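Local coordinates for putative molybdenum carrier protein (Syntrophus aciditrophicus SB, PDB 3IMK) that is of unknown function but, as a member of the circularly permutated YpsA branch of the SLOG superfamily, has been named a putative molybdenum carrier, at residues A[9-14]-A[25-30]; A[78-83]-A[150-155]. All coordinates share one frame; numbering follows the deposited sequence.

Interaction 1: residues A[9-14]-A[25-30]; sequences TKIISG and DFAIKH
Ile-11 and Ala-27 bring strand 10-12 and helix 19-29 together through apolar contact alone. CB of Ile-11 lies 4.1 Å from CB of Ala-27, and the backbones come close over this methyl, with the CA atoms of the two residues 6.4 Å apart. The Ile-11 ethyl arm makes the second approach. With CG1 beside the backbone N (chi1 -71°) and the arm extended, its CD1 reaches the rim of the Phe-26 ring, 4.1 Å from CD2 and near the ring plane. The same CD1 also stays 4.2 Å from CB of Ala-27, and the isoleucine and phenylalanine side chains cross at about a right angle.

Within the helix segment the Phe-26 ring has a second neighbour. CD2 of His-30 sits 3.3 Å above the plane of one face of the Phe-26 ring, toward its rim, while Phe-26 also packs on Met-150 and Leu-153 of helix 145-157.

Polar bonding runs outside the interface. Within 25-30 the backbone N of His-30 bonds to the O of Phe-26 at 3.0 Å, close to the helix end. Ile-11 is bonded through its backbone to Pro-33 and Gly-35, and the side chain of Ser-13 to the backbone of Asp-20 and Gly-15.

The contact joins the first two elements of a beta-alpha-beta unit completed by strand 34-38. Because all three touching residues are buried and no hydrogen bond crosses between the segments, the helix is held over the strand here by hydrophobic packing, with the small alanine permitting close approach.

Interaction 2: residues A[78-83]-A[150-155]; sequences LIISHG and MDLLEV
Ile-80 and Leu-152 meet tip to tip between the parallel sheet of this Rossmann-like SLOG fold and helix 145-157, which packs against it near the C terminus of the chain. CD1 of Ile-80 is 4.0 Å from CD2 of Leu-152, and CG1 of the isoleucine lies 4.2 Å from the same methyl, so one leucine branch receives the end of the ethyl arm. The torsions aim the two side chains at each other: Ile-80 carries CG1 anti to its carbonyl carbon (chi1 -51°), while Leu-152 extends CG opposite the backbone N (chi1 176°). Their CA atoms, the nearest pair across the segments, are 9.2 Å apart, a gap that these two side chains span from both ends.

Leu-78, two residues earlier on the strand, also directs its CB toward the helix. The CB of its partner Leu-153 points neither at the strand nor away from it, but the end of the side chain comes nearer, bringing CD2 to 4.4 Å from CD2 of Leu-78. This is a looser touch than the first.

All four residues are buried, and helix 113-126 adds to the apolar layer: Ile-120 packs on both Leu-78 and Leu-152, and Ala-116 on Leu-152. The strand is held in the sheet by backbone bonds from Leu-78 to Asn-133 and Ala-135, and from Ile-79 to Leu-104 and Ile-106.

Beyond the strand the chain continues into a loop at His-82 and Gly-83. The backbone of Gly-83 takes angles at which a CB would be jammed against the carbonyl O of His-82, which calls for glycine. Here OG of Ser-81 donates to O of Gly-83 at 2.6 Å, in the carbonyl plane and at a C=O...OG angle of 153°.

How the interactions relate
From the N terminus, the chain first runs through strand 10-12 and returns on helix 19-29, so interaction 1 closes a short loop with ten residues between its segments. Interaction 2 opens only after that and spans 66 intervening residues, bringing helix 145-157 back to strand 76-81. The two therefore follow in series, neither crossing nor nesting, and both reach the same parallel sheet, in which strand 131-135 lies between strands 10-12 and 76-81. The helices themselves meet: Glu-154 OE2 forms a salt bridge with Lys-29 NZ and a probable hydrogen bond with His-30 NE2, tying the early beta-alpha unit to the C-terminal helix.

Interaction 1: residues A[9-14]-A[25-30]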
loop_
_atom_site.group_PDB
_atom_site.type_symbol
_atom_site.label_atom_id
_atom_site.label_comp_id
_atom_site.label_asym_id
_atom_site.label_seq_id
_atom_site.Cartn_x
_atom_site.Cartn_y
_atom_site.Cartn_z
ATOM N N THR A 9 11.322 -3.993 -5.971
ATOM C CA THR A 9 11.871 -3.066 -6.939
ATOM C C THR A 9 11.069 -1.801 -7.051
ATOM O O THR A 9 11.532 -0.809 -7.600
ATOM C CB THR A 9 11.959 -3.729 -8.317
ATOM O OG1 THR A 9 10.607 -4.082 -8.700
ATOM C CG2 THR A 9 12.895 -4.967 -8.273
ATOM N N LYS A 10 9.826 -1.816 -6.569
ATOM C CA LYS A 10 8.963 -0.618 -6.633
ATOM C C LYS A 10 7.811 -0.749 -5.632
ATOM O O LYS A 10 7.219 -1.840 -5.514
ATOM C CB LYS A 10 8.390 -0.415 -8.038
ATOM C CG LYS A 10 7.711 0.948 -8.298
ATOM C CD LYS A 10 7.192 1.067 -9.737
ATOM C CE LYS A 10 6.622 2.468 -10.065
ATOM N NZ LYS A 10 6.329 2.831 -11.536
ATOM N N ILE A 11 7.515 0.352 -4.935
ATOM C CA ILE A 11 6.338 0.492 -4.079
ATOM C C ILE A 11 5.403 1.448 -4.747
ATOM O O ILE A 11 5.832 2.518 -5.185
ATOM C CB ILE A 11 6.706 0.969 -2.671
ATOM C CG1 ILE A 11 7.417 -0.176 -1.917
ATOM C CG2 ILE A 11 5.439 1.436 -1.885
ATOM C CD1 ILE A 11 8.118 0.251 -0.596
ATOM N N ILE A 12 4.122 1.087 -4.852
ATOM C CA ILE A 12 3.139 2.027 -5.331
ATOM C C ILE A 12 1.982 2.218 -4.351
ATOM O O ILE A 12 1.718 1.351 -3.530
ATOM C CB ILE A 12 2.596 1.660 -6.742
ATOM C CG1 ILE A 12 1.663 0.447 -6.752
ATOM C CG2 ILE A 12 3.758 1.425 -7.743
ATOM C CD1 ILE A 12 0.918 0.258 -8.129
ATOM N N SER A 13 1.268 3.335 -4.500
ATOM C CA SER A 13 0.024 3.520 -3.773
ATOM C C SER A 13 -0.809 4.592 -4.468
ATOM O O SER A 13 -0.384 5.197 -5.428
ATOM C CB SER A 13 0.292 3.944 -2.341
ATOM O OG SER A 13 0.591 5.350 -2.255
ATOM N N GLY A 14 -1.993 4.806 -3.926
ATOM C CA GLY A 14 -2.957 5.745 -4.489
ATOM C C GLY A 14 -2.836 7.150 -3.950
ATOM O O GLY A 14 -3.681 7.971 -4.241
ATOM N N ASP A 25 6.382 7.623 1.529
ATOM C CA ASP A 25 7.397 8.268 2.342
ATOM C C ASP A 25 8.453 7.240 2.714
ATOM O O ASP A 25 9.662 7.545 2.734
ATOM C CB ASP A 25 6.762 8.905 3.583
ATOM C CG ASP A 25 5.962 10.139 3.268
ATOM O OD1 ASP A 25 6.171 10.726 2.182
ATOM O OD2 ASP A 25 5.164 10.580 4.139
ATOM N N PHE A 26 8.026 6.007 2.970
ATOM C CA PHE A 26 8.948 4.920 3.277
ATOM C C PHE A 26 9.840 4.658 2.070
ATOM O O PHE A 26 11.057 4.538 2.188
ATOM C CB PHE A 26 8.204 3.631 3.627
ATOM C CG PHE A 26 9.123 2.489 3.959
ATOM C CD1 PHE A 26 9.687 2.420 5.229
ATOM C CD2 PHE A 26 9.503 1.587 3.001
ATOM C CE1 PHE A 26 10.596 1.424 5.541
ATOM C CE2 PHE A 26 10.431 0.574 3.312
ATOM C CZ PHE A 26 10.972 0.535 4.603
ATOM N N ALA A 27 9.215 4.526 0.886
ATOM C CA ALA A 27 9.996 4.260 -0.338
ATOM C C ALA A 27 11.049 5.356 -0.517
ATOM O O ALA A 27 12.216 5.086 -0.805
ATOM C CB ALA A 27 9.085 4.174 -1.566
ATOM N N ILE A 28 10.634 6.610 -0.404
ATOM C CA ILE A 28 11.550 7.744 -0.568
ATOM C C ILE A 28 12.719 7.687 0.445
ATOM O O ILE A 28 13.892 7.785 0.054
ATOM C CB ILE A 28 10.773 9.070 -0.481
ATOM C CG1 ILE A 28 9.857 9.222 -1.726
ATOM C CG2 ILE A 28 11.737 10.308 -0.399
ATOM C CD1 ILE A 28 8.778 10.269 -1.631
ATOM N N LYS A 29 12.388 7.425 1.703
ATOM C CA LYS A 29 13.389 7.355 2.774
ATOM C C LYS A 29 14.429 6.267 2.483
ATOM O O LYS A 29 15.631 6.450 2.724
ATOM C CB LYS A 29 12.683 7.111 4.117
ATOM C CG LYS A 29 13.568 7.021 5.345
ATOM C CD LYS A 29 12.670 6.844 6.574
ATOM C CE LYS A 29 13.397 6.400 7.838
ATOM N NZ LYS A 29 12.357 5.936 8.810
ATOM N N HIS A 30 14.003 5.140 1.927
ATOM C CA HIS A 30 14.897 3.997 1.641
ATOM C C HIS A 30 15.366 3.873 0.185
ATOM O O HIS A 30 15.997 2.888 -0.209
ATOM C CB HIS A 30 14.270 2.713 2.145
ATOM C CG HIS A 30 14.145 2.721 3.634
ATOM N ND1 HIS A 30 15.168 2.268 4.446
ATOM C CD2 HIS A 30 13.195 3.227 4.459
ATOM C CE1 HIS A 30 14.809 2.432 5.713
ATOM N NE2 HIS A 30 13.617 3.006 5.750
#

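Interaction 2: residues A[78-83]-A[150-155]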
loop_
_atom_site.group_PDB
_atom_site.type_symbol
_atom_site.label_atom_id
_atom_site.label_comp_id
_atom_site.label_asym_id
_atom_site.label_seq_id
_atom_site.Cartn_x
_atom_site.Cartn_y
_atom_site.Cartn_z
ATOM N N LEU A 78 -0.665 -5.277 -0.536
ATOM C CA LEU A 78 -0.589 -5.377 0.907
ATOM C C LEU A 78 -1.580 -4.343 1.454
ATOM O O LEU A 78 -1.446 -3.165 1.113
ATOM C CB LEU A 78 0.818 -5.052 1.398
ATOM C CG LEU A 78 1.022 -4.868 2.909
ATOM C CD1 LEU A 78 0.668 -6.165 3.682
ATOM C CD2 LEU A 78 2.478 -4.488 3.187
ATOM N N ILE A 79 -2.546 -4.755 2.289
ATOM C CA ILE A 79 -3.552 -3.852 2.879
ATOM C C ILE A 79 -3.284 -3.824 4.395
ATOM O O ILE A 79 -3.252 -4.863 5.025
ATOM C CB ILE A 79 -5.022 -4.278 2.607
ATOM C CG1 ILE A 79 -5.221 -4.573 1.104
ATOM C CG2 ILE A 79 -5.944 -3.155 3.083
ATOM C CD1 ILE A 79 -6.594 -5.124 0.713
ATOM N N ILE A 80 -3.072 -2.644 4.952
ATOM C CA ILE A 80 -2.764 -2.478 6.364
ATOM C C ILE A 80 -3.914 -1.706 7.038
ATOM O O ILE A 80 -4.284 -0.643 6.571
ATOM C CB ILE A 80 -1.426 -1.721 6.529
ATOM C CG1 ILE A 80 -0.318 -2.368 5.695
ATOM C CG2 ILE A 80 -1.063 -1.663 8.033
ATOM C CD1 ILE A 80 0.947 -1.487 5.500
ATOM N N SER A 81 -4.415 -2.207 8.175
ATOM C CA SER A 81 -5.477 -1.563 8.921
ATOM C C SER A 81 -5.356 -1.855 10.400
ATOM O O SER A 81 -4.548 -2.693 10.826
ATOM C CB SER A 81 -6.843 -2.076 8.465
ATOM O OG SER A 81 -7.079 -3.388 8.902
ATOM N N HIS A 82 -6.207 -1.171 11.148
ATOM C CA HIS A 82 -6.597 -1.565 12.505
ATOM C C HIS A 82 -8.046 -1.941 12.470
ATOM O O HIS A 82 -8.904 -1.069 12.287
ATOM C CB HIS A 82 -6.343 -0.452 13.530
ATOM C CG HIS A 82 -4.902 -0.074 13.681
ATOM N ND1 HIS A 82 -4.401 1.115 13.192
ATOM C CD2 HIS A 82 -3.858 -0.714 14.267
ATOM C CE1 HIS A 82 -3.115 1.196 13.490
ATOM N NE2 HIS A 82 -2.751 0.089 14.124
ATOM N N GLY A 83 -8.322 -3.238 12.529
ATOM C CA GLY A 83 -9.682 -3.743 12.463
ATOM C C GLY A 83 -10.079 -4.241 11.070
ATOM O O GLY A 83 -9.310 -4.168 10.095
HETATM N N MSE A 150 4.535 3.039 8.577
HETATM C CA MSE A 150 5.986 3.298 8.580
HETATM C C MSE A 150 6.733 2.267 9.420
HETATM O O MSE A 150 7.762 1.747 8.995
HETATM C CB MSE A 150 6.312 4.729 9.055
HETATM C CG MSE A 150 5.734 5.847 8.188
HETATM SE SE MSE A 150 6.639 5.987 6.512
HETATM C CE MSE A 150 8.403 6.673 7.000
ATOM N N ASP A 151 6.228 2.021 10.626
ATOM C CA ASP A 151 6.914 1.169 11.590
ATOM C C ASP A 151 6.930 -0.271 11.060
ATOM O O ASP A 151 7.941 -0.954 11.164
ATOM C CB ASP A 151 6.209 1.220 12.956
ATOM C CG ASP A 151 6.337 2.536 13.673
ATOM O OD1 ASP A 151 7.175 3.364 13.273
ATOM O OD2 ASP A 151 5.570 2.738 14.677
ATOM N N LEU A 152 5.820 -0.713 10.474
ATOM C CA LEU A 152 5.741 -2.052 9.900
ATOM C C LEU A 152 6.749 -2.229 8.747
ATOM O O LEU A 152 7.462 -3.239 8.647
ATOM C CB LEU A 152 4.297 -2.334 9.417
ATOM C CG LEU A 152 4.058 -3.667 8.697
ATOM C CD1 LEU A 152 4.484 -4.844 9.575
ATOM C CD2 LEU A 152 2.576 -3.752 8.353
ATOM N N LEU A 153 6.747 -1.274 7.821
ATOM C CA LEU A 153 7.656 -1.364 6.679
ATOM C C LEU A 153 9.119 -1.327 7.118
ATOM O O LEU A 153 9.980 -1.999 6.510
ATOM C CB LEU A 153 7.315 -0.281 5.642
ATOM C CG LEU A 153 5.955 -0.445 4.956
ATOM C CD1 LEU A 153 5.661 0.774 4.040
ATOM C CD2 LEU A 153 5.828 -1.750 4.207
ATOM N N GLU A 154 9.403 -0.561 8.162
ATOM C CA GLU A 154 10.759 -0.550 8.696
ATOM C C GLU A 154 11.210 -1.931 9.158
ATOM O O GLU A 154 12.349 -2.326 8.930
ATOM C CB GLU A 154 10.915 0.484 9.785
ATOM C CG GLU A 154 10.896 1.924 9.220
ATOM C CD GLU A 154 12.241 2.397 8.546
ATOM O OE1 GLU A 154 13.319 1.788 8.793
ATOM O OE2 GLU A 154 12.181 3.433 7.820
ATOM N N VAL A 155 10.334 -2.661 9.828
ATOM C CA VAL A 155 10.719 -4.020 10.277
ATOM C C VAL A 155 10.823 -4.958 9.091
ATOM O O VAL A 155 11.755 -5.764 9.009
ATOM C CB VAL A 155 9.734 -4.589 11.360
ATOM C CG1 VAL A 155 10.138 -6.021 11.763
ATOM C CG2 VAL A 155 9.646 -3.639 12.583
#